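Local coordinates for protein putative oxidoreductase FAD-binding subunit (Sulfolobus tokodaii, PDB 4ZOH) that binds flavin-adenine dinucleotide and probably serves as the electron-transferring flavoprotein subunit of a molybdopterin-dependent oxidoreductase, at residues A125-V130 against A216-G221. Sequence-based numbering, arbitrary orientation.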
loop_
_atom_site.group_PDB
_atom_site.type_symbol
_atom_site.label_atom_id
_atom_site.label_comp_id
_atom_site.label_asym_id
_atom_site.label_seq_id
_atom_site.Cartn_x
_atom_site.Cartn_y
_atom_site.Cartn_z
ATOM N N ALA B 125 6.644 -41.774 39.003
ATOM C CA ALA B 125 5.710 -42.341 39.977
ATOM C C ALA B 125 5.110 -43.624 39.461
ATOM O O ALA B 125 4.839 -44.555 40.225
ATOM C CB ALA B 125 4.616 -41.358 40.289
ATOM N N MET B 126 4.890 -43.655 38.152
ATOM C CA MET B 126 4.312 -44.786 37.493
ATOM C C MET B 126 5.320 -45.928 37.174
ATOM O O MET B 126 4.901 -46.989 36.723
ATOM C CB MET B 126 3.613 -44.273 36.245
ATOM C CG MET B 126 2.367 -43.480 36.567
ATOM S SD MET B 126 1.609 -42.700 35.131
ATOM C CE MET B 126 0.292 -43.881 34.662
ATOM N N ASP B 127 6.622 -45.731 37.405
ATOM C CA ASP B 127 7.643 -46.697 36.871
ATOM C C ASP B 127 7.440 -46.938 35.365
ATOM O O ASP B 127 7.542 -48.076 34.858
ATOM C CB ASP B 127 7.755 -48.066 37.622
ATOM C CG ASP B 127 7.740 -47.939 39.153
ATOM O OD1 ASP B 127 8.526 -47.141 39.709
ATOM O OD2 ASP B 127 6.897 -48.627 39.792
ATOM N N ALA B 128 7.141 -45.840 34.656
ATOM C CA ALA B 128 7.051 -45.842 33.205
ATOM C C ALA B 128 8.305 -46.434 32.564
ATOM O O ALA B 128 9.428 -46.333 33.146
ATOM C CB ALA B 128 6.858 -44.423 32.707
ATOM N N LYS B 129 8.120 -47.021 31.362
ATOM C CA LYS B 129 9.273 -47.401 30.514
ATOM C C LYS B 129 9.216 -46.791 29.097
ATOM O O LYS B 129 8.131 -46.619 28.529
ATOM C CB LYS B 129 9.340 -48.930 30.347
ATOM C CG LYS B 129 9.563 -49.735 31.620
ATOM C CD LYS B 129 9.624 -51.245 31.292
ATOM C CE LYS B 129 9.658 -52.120 32.547
ATOM N NZ LYS B 129 10.640 -51.599 33.542
ATOM N N VAL B 130 10.408 -46.621 28.517
ATOM C CA VAL B 130 10.658 -45.918 27.261
ATOM C C VAL B 130 11.199 -46.930 26.249
ATOM O O VAL B 130 12.279 -47.490 26.450
ATOM C CB VAL B 130 11.656 -44.752 27.434
ATOM C CG1 VAL B 130 11.762 -43.915 26.145
ATOM C CG2 VAL B 130 11.287 -43.856 28.636
ATOM N N ALA B 216 13.251 -35.637 37.515
ATOM C CA ALA B 216 12.133 -35.992 38.421
ATOM C C ALA B 216 12.598 -37.041 39.442
ATOM O O ALA B 216 13.372 -37.899 39.080
ATOM C CB ALA B 216 10.951 -36.547 37.637
ATOM N N VAL B 217 12.122 -36.961 40.686
ATOM C CA VAL B 217 12.404 -37.996 41.715
ATOM C C VAL B 217 11.164 -38.523 42.424
ATOM O O VAL B 217 10.108 -37.870 42.431
ATOM C CB VAL B 217 13.424 -37.531 42.783
ATOM C CG1 VAL B 217 14.761 -37.221 42.123
ATOM C CG2 VAL B 217 12.923 -36.316 43.537
ATOM N N ARG B 218 11.311 -39.692 43.032
ATOM C CA ARG B 218 10.290 -40.248 43.913
ATOM C C ARG B 218 10.348 -39.586 45.289
ATOM O O ARG B 218 11.410 -39.379 45.782
ATOM C CB ARG B 218 10.506 -41.751 44.019
ATOM C CG ARG B 218 10.085 -42.495 42.759
ATOM C CD ARG B 218 8.581 -42.399 42.548
ATOM N NE ARG B 218 7.911 -43.406 43.346
ATOM C CZ ARG B 218 7.784 -44.672 42.969
ATOM N NH1 ARG B 218 8.249 -45.104 41.796
ATOM N NH2 ARG B 218 7.186 -45.510 43.767
ATOM N N ALA B 219 9.232 -39.240 45.927
ATOM C CA ALA B 219 9.357 -38.662 47.257
ATOM C C ALA B 219 9.400 -39.839 48.278
ATOM O O ALA B 219 8.413 -40.107 49.004
ATOM C CB ALA B 219 8.222 -37.683 47.534
ATOM N N LYS B 220 10.553 -40.530 48.267
ATOM C CA LYS B 220 10.842 -41.766 49.020
ATOM C C LYS B 220 10.397 -41.736 50.495
ATOM O O LYS B 220 9.804 -42.689 51.018
ATOM C CB LYS B 220 12.348 -42.113 48.899
ATOM C CG LYS B 220 12.828 -42.655 47.544
ATOM C CD LYS B 220 12.513 -44.140 47.307
ATOM C CE LYS B 220 11.045 -44.437 46.877
ATOM N NZ LYS B 220 10.841 -44.880 45.457
ATOM N N GLY B 221 10.659 -40.608 51.142
ATOM C CA GLY B 221 10.335 -40.414 52.547
ATOM C C GLY B 221 8.851 -40.249 52.766
ATOM O O GLY B 221 8.296 -40.687 53.805
HETATM O O HOH W 1 7.264 -48.440 42.393
#
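With CG beside its own backbone N (chi1 -74°), the side chain of Arg218 bends again at chi2 and chi3, which carries its guanidinium to the carboxylate of Asp127; Asp127 CG likewise stands beside its backbone N. Arg218 NH1 reaches Asp127 OD1 at 2.9 Å, a salt bridge that is also a hydrogen bond, bent at 133°. OD1 lies almost in the guanidinium plane, while NH1 meets it on the syn side but well out of the carboxylate plane; the carboxylate and guanidinium planes stand 38° apart, and one direct bond joins them. Water 1 supplies the second link, donating to Asp127 OD2 at 2.6 Å and accepting from Arg218 NH2 at 3.2 Å. Asp127 closes the C-terminal end of helix 119-125 in a Schellman motif with positive phi, while Arg218 belongs to the short edge strand 217-218 of the four-stranded antiparallel sheet; the pair thus ties the FAD-binding region to the CO dehydrogenase flavoprotein C-terminal region. Arg218 CD packs 3.9 Å from Ala125 CA, and Ala125 O sits over one guanidinium face, 3.8 Å from NH1. Lys220 NZ lies over the opposite face. Glu223 OE2 makes a salt bridge with Arg218 NE. Arg218 NH1 also bonds Ile124 O, and Arg206 NH1 forms a salt bridge with Asp127 OD2 and a hydrogen bond with Ala125 O. A methionine in place of Arg218 would probably leave Asp127 OD1 and Ile124 O without this donor and Glu223 without its partner at NE.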